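Long-range contacts in DyP (Bjerkandera adusta, PDB 3VXJ), which probably uses a bound heme b to oxidise substrates such as dyes and phenols with peroxide, as a dye-decolorizing peroxidase: residues A[259-263]-A[303-309]; A[371-376]-A[391-397]. All coordinates share one frame; numbering follows the deposited sequence.

Contact 1. Residues A[259-263]-A[303-309]; sequences RMFGR and CPFGAHV. With HEM (protoporphyrin IX containing Fe), chain B.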
# COMPACT_ATOMS: atom_id res chain seq x y z
N ARG A 259 7.53 -14.52 -11.15
CA ARG A 259 7.53 -13.75 -12.39
C ARG A 259 6.40 -12.72 -12.41
O ARG A 259 6.56 -11.62 -12.96
CB ARG A 259 7.41 -14.71 -13.59
CG ARG A 259 8.60 -15.64 -13.77
CD ARG A 259 9.80 -14.92 -14.32
NE ARG A 259 9.62 -14.62 -15.74
CZ ARG A 259 10.54 -14.01 -16.48
NH1 ARG A 259 11.69 -13.63 -15.95
NH2 ARG A 259 10.30 -13.78 -17.76
N MET A 260 5.27 -13.07 -11.81
CA MET A 260 4.13 -12.15 -11.73
C MET A 260 4.44 -10.98 -10.81
O MET A 260 4.06 -9.84 -11.10
CB MET A 260 2.88 -12.90 -11.28
CG MET A 260 2.38 -13.88 -12.32
SD MET A 260 1.26 -15.15 -11.68
CE MET A 260 -0.23 -14.20 -11.51
N PHE A 261 5.14 -11.25 -9.70
CA PHE A 261 5.43 -10.19 -8.74
C PHE A 261 6.69 -9.40 -9.03
O PHE A 261 6.77 -8.19 -8.73
CB PHE A 261 5.51 -10.73 -7.31
CG PHE A 261 4.18 -10.72 -6.61
CD1 PHE A 261 3.70 -9.54 -6.04
CD2 PHE A 261 3.40 -11.87 -6.55
CE1 PHE A 261 2.46 -9.51 -5.41
CE2 PHE A 261 2.15 -11.84 -5.91
CZ PHE A 261 1.69 -10.66 -5.34
N GLY A 262 7.69 -10.08 -9.61
CA GLY A 262 9.04 -9.54 -9.73
C GLY A 262 9.94 -9.84 -8.53
O GLY A 262 11.10 -9.42 -8.50
N ARG A 263 9.41 -10.57 -7.55
CA ARG A 263 10.17 -11.07 -6.40
C ARG A 263 9.68 -12.47 -6.09
O ARG A 263 8.51 -12.78 -6.27
CB ARG A 263 9.96 -10.21 -5.16
CG ARG A 263 10.54 -8.81 -5.22
CD ARG A 263 10.40 -8.14 -3.87
NE ARG A 263 10.91 -6.77 -3.92
CZ ARG A 263 12.17 -6.40 -3.69
NH1 ARG A 263 13.09 -7.28 -3.28
NH2 ARG A 263 12.50 -5.12 -3.81
N CYS A 303 13.49 -10.43 -15.87
CA CYS A 303 12.24 -9.94 -15.26
C CYS A 303 11.26 -9.55 -16.35
O CYS A 303 11.64 -8.82 -17.26
CB CYS A 303 12.52 -8.72 -14.36
SG CYS A 303 11.10 -8.18 -13.38
N PRO A 304 9.99 -10.01 -16.26
CA PRO A 304 9.00 -9.49 -17.22
C PRO A 304 8.85 -7.97 -17.14
O PRO A 304 9.05 -7.38 -16.07
CB PRO A 304 7.69 -10.18 -16.81
CG PRO A 304 8.13 -11.39 -16.00
CD PRO A 304 9.36 -10.92 -15.27
N PHE A 305 8.48 -7.36 -18.25
CA PHE A 305 8.23 -5.92 -18.25
C PHE A 305 7.04 -5.54 -17.37
O PHE A 305 7.00 -4.44 -16.82
CB PHE A 305 7.98 -5.39 -19.67
CG PHE A 305 9.13 -5.61 -20.62
CD1 PHE A 305 10.44 -5.31 -20.25
CD2 PHE A 305 8.89 -6.08 -21.92
CE1 PHE A 305 11.50 -5.51 -21.15
CE2 PHE A 305 9.94 -6.29 -22.80
CZ PHE A 305 11.24 -5.99 -22.42
N GLY A 306 6.08 -6.47 -17.24
CA GLY A 306 4.81 -6.22 -16.55
C GLY A 306 4.65 -6.79 -15.15
O GLY A 306 3.55 -6.78 -14.61
N ALA A 307 5.75 -7.28 -14.54
CA ALA A 307 5.73 -7.75 -13.15
C ALA A 307 5.29 -6.63 -12.20
O ALA A 307 5.60 -5.45 -12.42
CB ALA A 307 7.11 -8.27 -12.77
N HIS A 308 4.61 -7.01 -11.12
CA HIS A 308 4.05 -6.05 -10.17
C HIS A 308 5.03 -4.95 -9.77
O HIS A 308 4.71 -3.77 -9.91
CB HIS A 308 3.52 -6.78 -8.93
CG HIS A 308 2.89 -5.87 -7.91
ND1 HIS A 308 1.69 -5.24 -8.13
CD2 HIS A 308 3.30 -5.50 -6.67
CE1 HIS A 308 1.38 -4.50 -7.07
NE2 HIS A 308 2.33 -4.66 -6.16
N VAL A 309 6.19 -5.32 -9.24
CA VAL A 309 7.09 -4.29 -8.69
C VAL A 309 7.69 -3.42 -9.78
O VAL A 309 7.98 -2.24 -9.55
CB VAL A 309 8.19 -4.87 -7.76
CG1 VAL A 309 7.55 -5.56 -6.55
CG2 VAL A 309 9.12 -5.82 -8.49
CHA HEM B . 5.61 -3.89 -3.84
CHB HEM B . 2.07 -7.05 -2.94
CHC HEM B . -1.24 -3.80 -4.31
CHD HEM B . 2.28 -0.61 -5.19
C1A HEM B . 4.95 -5.04 -3.51
C2A HEM B . 5.56 -6.29 -3.12
C3A HEM B . 4.57 -7.17 -2.88
C4A HEM B . 3.31 -6.49 -3.08
CMA HEM B . 4.71 -8.63 -2.43
CAA HEM B . 7.09 -6.54 -3.07
CBA HEM B . 7.77 -6.19 -1.75
CGA HEM B . 7.90 -4.71 -1.49
O1A HEM B . 8.70 -4.02 -2.16
O2A HEM B . 7.20 -4.21 -0.56
C1B HEM B . 0.86 -6.45 -3.22
C2B HEM B . -0.45 -7.06 -3.07
C3B HEM B . -1.37 -6.15 -3.45
C4B HEM B . -0.66 -4.95 -3.83
CMB HEM B . -0.67 -8.51 -2.58
CAB HEM B . -2.90 -6.29 -3.46
CBB HEM B . -3.55 -7.16 -2.68
C1C HEM B . -0.57 -2.68 -4.71
C2C HEM B . -1.17 -1.49 -5.28
C3C HEM B . -0.19 -0.61 -5.54
C4C HEM B . 1.05 -1.22 -5.13
CMC HEM B . -2.68 -1.31 -5.52
CAC HEM B . -0.30 0.82 -6.14
CBC HEM B . -1.17 1.12 -7.11
C1D HEM B . 3.48 -1.18 -4.84
C2D HEM B . 4.73 -0.47 -4.82
C3D HEM B . 5.76 -1.48 -4.41
C4D HEM B . 5.03 -2.71 -4.22
CMD HEM B . 5.02 1.01 -5.14
CAD HEM B . 7.26 -1.19 -4.28
CBD HEM B . 7.86 -1.26 -5.68
CGD HEM B . 9.34 -0.94 -5.66
O1D HEM B . 10.11 -1.76 -6.23
O2D HEM B . 9.73 0.10 -5.10
NA HEM B . 3.58 -5.21 -3.50
NB HEM B . 0.70 -5.16 -3.72
NC HEM B . 0.79 -2.49 -4.67
ND HEM B . 3.68 -2.51 -4.45
FE HEM B . 2.19 -3.87 -4.15
O HOH W 1 2.14 -3.26 -2.25

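Contact 2. Residues A[371-376]-A[391-397]; sequences QINWAN and EPIIGQT. With HEM (protoporphyrin IX containing Fe), chain B.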
# COMPACT_ATOMS: atom_id res chain seq x y z
N GLN A 371 -1.30 2.93 -10.49
CA GLN A 371 -2.46 2.13 -10.88
C GLN A 371 -2.85 2.34 -12.34
O GLN A 371 -2.97 1.38 -13.12
CB GLN A 371 -3.66 2.45 -9.98
CG GLN A 371 -4.88 1.56 -10.25
CD GLN A 371 -4.61 0.10 -9.90
OE1 GLN A 371 -4.27 -0.21 -8.76
NE2 GLN A 371 -4.73 -0.78 -10.89
N ILE A 372 -3.10 3.60 -12.71
CA ILE A 372 -3.69 3.91 -14.01
C ILE A 372 -2.62 3.97 -15.10
O ILE A 372 -2.65 3.20 -16.06
CB ILE A 372 -4.48 5.21 -13.98
CG1 ILE A 372 -5.65 5.11 -12.98
CG2 ILE A 372 -5.01 5.55 -15.38
CD1 ILE A 372 -6.47 6.38 -12.84
N ASN A 373 -1.68 4.91 -14.94
CA ASN A 373 -0.70 5.17 -15.98
C ASN A 373 0.22 3.99 -16.24
O ASN A 373 0.72 3.82 -17.34
CB ASN A 373 0.15 6.38 -15.64
CG ASN A 373 -0.67 7.64 -15.45
OD1 ASN A 373 -1.57 7.70 -14.62
ND2 ASN A 373 -0.35 8.66 -16.24
N TRP A 374 0.44 3.19 -15.20
CA TRP A 374 1.40 2.12 -15.26
C TRP A 374 0.77 0.72 -15.26
O TRP A 374 0.77 0.05 -16.29
CB TRP A 374 2.45 2.28 -14.16
CG TRP A 374 3.36 3.48 -14.39
CD1 TRP A 374 3.49 4.22 -15.54
CD2 TRP A 374 4.27 4.04 -13.45
NE1 TRP A 374 4.44 5.20 -15.37
CE2 TRP A 374 4.92 5.12 -14.09
CE3 TRP A 374 4.59 3.75 -12.12
CZ2 TRP A 374 5.89 5.89 -13.46
CZ3 TRP A 374 5.54 4.52 -11.49
CH2 TRP A 374 6.19 5.58 -12.16
N ALA A 375 0.21 0.30 -14.12
CA ALA A 375 -0.32 -1.07 -14.00
C ALA A 375 -1.41 -1.40 -15.03
O ALA A 375 -1.42 -2.50 -15.57
CB ALA A 375 -0.81 -1.32 -12.58
N ASN A 376 -2.32 -0.46 -15.26
CA ASN A 376 -3.45 -0.66 -16.18
C ASN A 376 -3.11 -0.46 -17.65
O ASN A 376 -3.96 -0.64 -18.54
CB ASN A 376 -4.60 0.30 -15.85
CG ASN A 376 -5.31 -0.04 -14.55
OD1 ASN A 376 -4.98 -1.03 -13.87
ND2 ASN A 376 -6.25 0.80 -14.17
N GLU A 391 -0.62 -5.52 -15.58
CA GLU A 391 0.04 -6.04 -14.40
C GLU A 391 -0.85 -7.15 -13.79
O GLU A 391 -2.02 -6.90 -13.49
CB GLU A 391 0.27 -4.89 -13.42
CG GLU A 391 1.34 -5.16 -12.37
CD GLU A 391 0.85 -6.09 -11.29
OE1 GLU A 391 0.10 -5.62 -10.41
OE2 GLU A 391 1.23 -7.29 -11.32
N PRO A 392 -0.31 -8.37 -13.64
CA PRO A 392 -1.18 -9.50 -13.26
C PRO A 392 -1.76 -9.48 -11.85
O PRO A 392 -2.78 -10.13 -11.63
CB PRO A 392 -0.27 -10.72 -13.44
CG PRO A 392 1.14 -10.17 -13.32
CD PRO A 392 1.05 -8.81 -13.98
N ILE A 393 -1.13 -8.77 -10.91
CA ILE A 393 -1.63 -8.74 -9.54
C ILE A 393 -2.75 -7.72 -9.36
O ILE A 393 -3.84 -8.08 -8.91
CB ILE A 393 -0.48 -8.55 -8.52
CG1 ILE A 393 0.62 -9.62 -8.74
CG2 ILE A 393 -0.98 -8.56 -7.08
CD1 ILE A 393 0.13 -11.08 -8.80
N ILE A 394 -2.51 -6.45 -9.72
CA ILE A 394 -3.53 -5.41 -9.50
C ILE A 394 -3.94 -4.62 -10.75
O ILE A 394 -4.75 -3.71 -10.65
CB ILE A 394 -3.24 -4.47 -8.28
CG1 ILE A 394 -1.79 -3.96 -8.27
CG2 ILE A 394 -3.59 -5.16 -6.96
CD1 ILE A 394 -1.52 -2.84 -9.24
N GLY A 395 -3.42 -4.96 -11.92
CA GLY A 395 -3.88 -4.31 -13.16
C GLY A 395 -5.34 -4.61 -13.42
O GLY A 395 -5.79 -5.75 -13.25
N GLN A 396 -6.11 -3.62 -13.85
CA GLN A 396 -7.57 -3.82 -13.96
C GLN A 396 -8.21 -3.80 -15.34
O GLN A 396 -9.39 -4.13 -15.50
CB GLN A 396 -8.31 -2.96 -12.94
CG GLN A 396 -8.06 -3.47 -11.53
CD GLN A 396 -9.02 -2.89 -10.53
OE1 GLN A 396 -9.73 -3.63 -9.85
NE2 GLN A 396 -9.04 -1.57 -10.41
N THR A 397 -7.43 -3.41 -16.34
CA THR A 397 -7.87 -3.34 -17.73
C THR A 397 -8.20 -4.74 -18.25
O THR A 397 -7.47 -5.70 -17.98
CB THR A 397 -6.72 -2.77 -18.55
OG1 THR A 397 -6.28 -1.54 -17.95
CG2 THR A 397 -7.11 -2.53 -20.00
CHA HEM B . 5.61 -3.89 -3.84
CHB HEM B . 2.07 -7.05 -2.94
CHC HEM B . -1.24 -3.80 -4.31
CHD HEM B . 2.28 -0.61 -5.19
C1A HEM B . 4.95 -5.04 -3.51
C2A HEM B . 5.56 -6.29 -3.12
C3A HEM B . 4.57 -7.17 -2.88
C4A HEM B . 3.31 -6.49 -3.08
CMA HEM B . 4.71 -8.63 -2.43
CAA HEM B . 7.09 -6.54 -3.07
CBA HEM B . 7.77 -6.19 -1.75
CGA HEM B . 7.90 -4.71 -1.49
O1A HEM B . 8.70 -4.02 -2.16
O2A HEM B . 7.20 -4.21 -0.56
C1B HEM B . 0.86 -6.45 -3.22
C2B HEM B . -0.45 -7.06 -3.07
C3B HEM B . -1.37 -6.15 -3.45
C4B HEM B . -0.66 -4.95 -3.83
CMB HEM B . -0.67 -8.51 -2.58
CAB HEM B . -2.90 -6.29 -3.46
CBB HEM B . -3.55 -7.16 -2.68
C1C HEM B . -0.57 -2.68 -4.71
C2C HEM B . -1.17 -1.49 -5.28
C3C HEM B . -0.19 -0.61 -5.54
C4C HEM B . 1.05 -1.22 -5.13
CMC HEM B . -2.68 -1.31 -5.52
CAC HEM B . -0.30 0.82 -6.14
CBC HEM B . -1.17 1.12 -7.11
C1D HEM B . 3.48 -1.18 -4.84
C2D HEM B . 4.73 -0.47 -4.82
C3D HEM B . 5.76 -1.48 -4.41
C4D HEM B . 5.03 -2.71 -4.22
CMD HEM B . 5.02 1.01 -5.14
CAD HEM B . 7.26 -1.19 -4.28
CBD HEM B . 7.86 -1.26 -5.68
CGD HEM B . 9.34 -0.94 -5.66
O1D HEM B . 10.11 -1.76 -6.23
O2D HEM B . 9.73 0.10 -5.10
NA HEM B . 3.58 -5.21 -3.50
NB HEM B . 0.70 -5.16 -3.72
NC HEM B . 0.79 -2.49 -4.67
ND HEM B . 3.68 -2.51 -4.45
FE HEM B . 2.19 -3.87 -4.15
O HOH W 1 2.14 -3.26 -2.25

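Contact 1. Residues A[259-263]-A[303-309]
Phe261 and His308 meet as an offset edge-to-face aromatic pair: the edge of the phenyl ring is directed at the imidazole face, with centroids 5.7 Å apart and planes at 72°. The two side chains run alongside each other toward the heme, where Phe261 CE1 comes to 3.5 Å from HEM CHB. With CG anti to the backbone N (chi1 -178°), the imidazole of His308 points at the porphyrin and its NE2 ligates the iron, HEM FE, at 2.2 Å; ND1 is held behind by Glu391, so both ring nitrogens are engaged and rotation of the ring is fixed.

Two backbone bonds hold the segments in register. His308 N donates to Met260 O at 2.9 Å, and Val309 N to Phe261 O at 3.0 Å, so the last turn of helix 249-261 accepts from the first residues of helix 308-312. Gly262 leaves the helix with positive phi, and a CB modelled there would clash with Val309 CG2. Val309 CG1 meanwhile reaches HEM CAA at 3.6 Å.

At the far end Arg259, bent at chi2 and chi3, lays one guanidinium face over Pro304, whose CD lies 3.5 Å from Arg259 CZ; Leu405, Gly404 and Glu300 take up NE and NH2 through their carbonyls. The whole forms the proximal side of a peroxidase heme site, with histidine as axial ligand.

Contact 2. Residues A[371-376]-A[391-397]
Gln371 NE2 meets Ile394 O through a hydrogen bond 2.9 Å long and fairly straight at 160°. It gives a second bond, at 3.0 Å, to OD1 of Asn376, the residue just after helix 367-375; both acceptors lie close to the Gln371 amide plane, as expected if each N-H has its own partner. The ends of both amides thus reach the backbone of 394-396, for Asn376 OD1 also receives Gln396 N at 2.8 Å. The two donors come from opposite faces of the Asn376 amide, so the oxygen is gripped from both sides, while ND2 goes to Leu101 O.

The bend of Gln371 at chi2 (66°) leaves OE1 beside the heme, 3.8 Å from HEM CBC. With an alanine in place of Gln371, Ile394 O is likely to lose its amide donor and Asn376 OD1 one of its two bonds, and a gap would open beside the heme vinyl.

Ile394 fills the space between helix and porphyrin: its CD1 packs on Ala375 CB, and its CG2 lies 3.7 Å from HEM CAB. Next to it, Glu391 N donates to Ala375 O at 3.1 Å, and Thr397 OG1 donates to a lone pair of Asn376 O at 2.6 Å.

CB of Glu391 faces the helix, but the chain, bent at chi2, folds its carboxylate back over its own loop. OE1 receives Ile394 N and OE2 receives Ile393 N, each from above the carboxylate plane, and these bonds fix the carboxylate's rotation. A carboxylate paired with the proximal histidine is a recognised feature of heme peroxidases, and here the wall of the proximal heme pocket holds that acid in place.

Overall arrangement
Followed from the N terminus, the chain first builds the sheet of strands 23-31 to 146-155, then passes strand 216-225 before helix 249-261. Contact 1 closes the irregular connection of 39 residues that follows, returning to the start of helix 308-312. Strands 328-334 and 353-360 of the second antiparallel sheet come next, before helix 367-375. Contact 2 closes the shorter, 14-residue connection between that helix and segment 391-397. The loops are in series, neither nesting nor crossing, yet the contact centres lie about 12 Å apart. Packing of Gly306 O against Pro392 CD, at 3.3 Å, joins them beside the histidine-carboxylate pair. Together they tie three helices and a loop to one side of the heme.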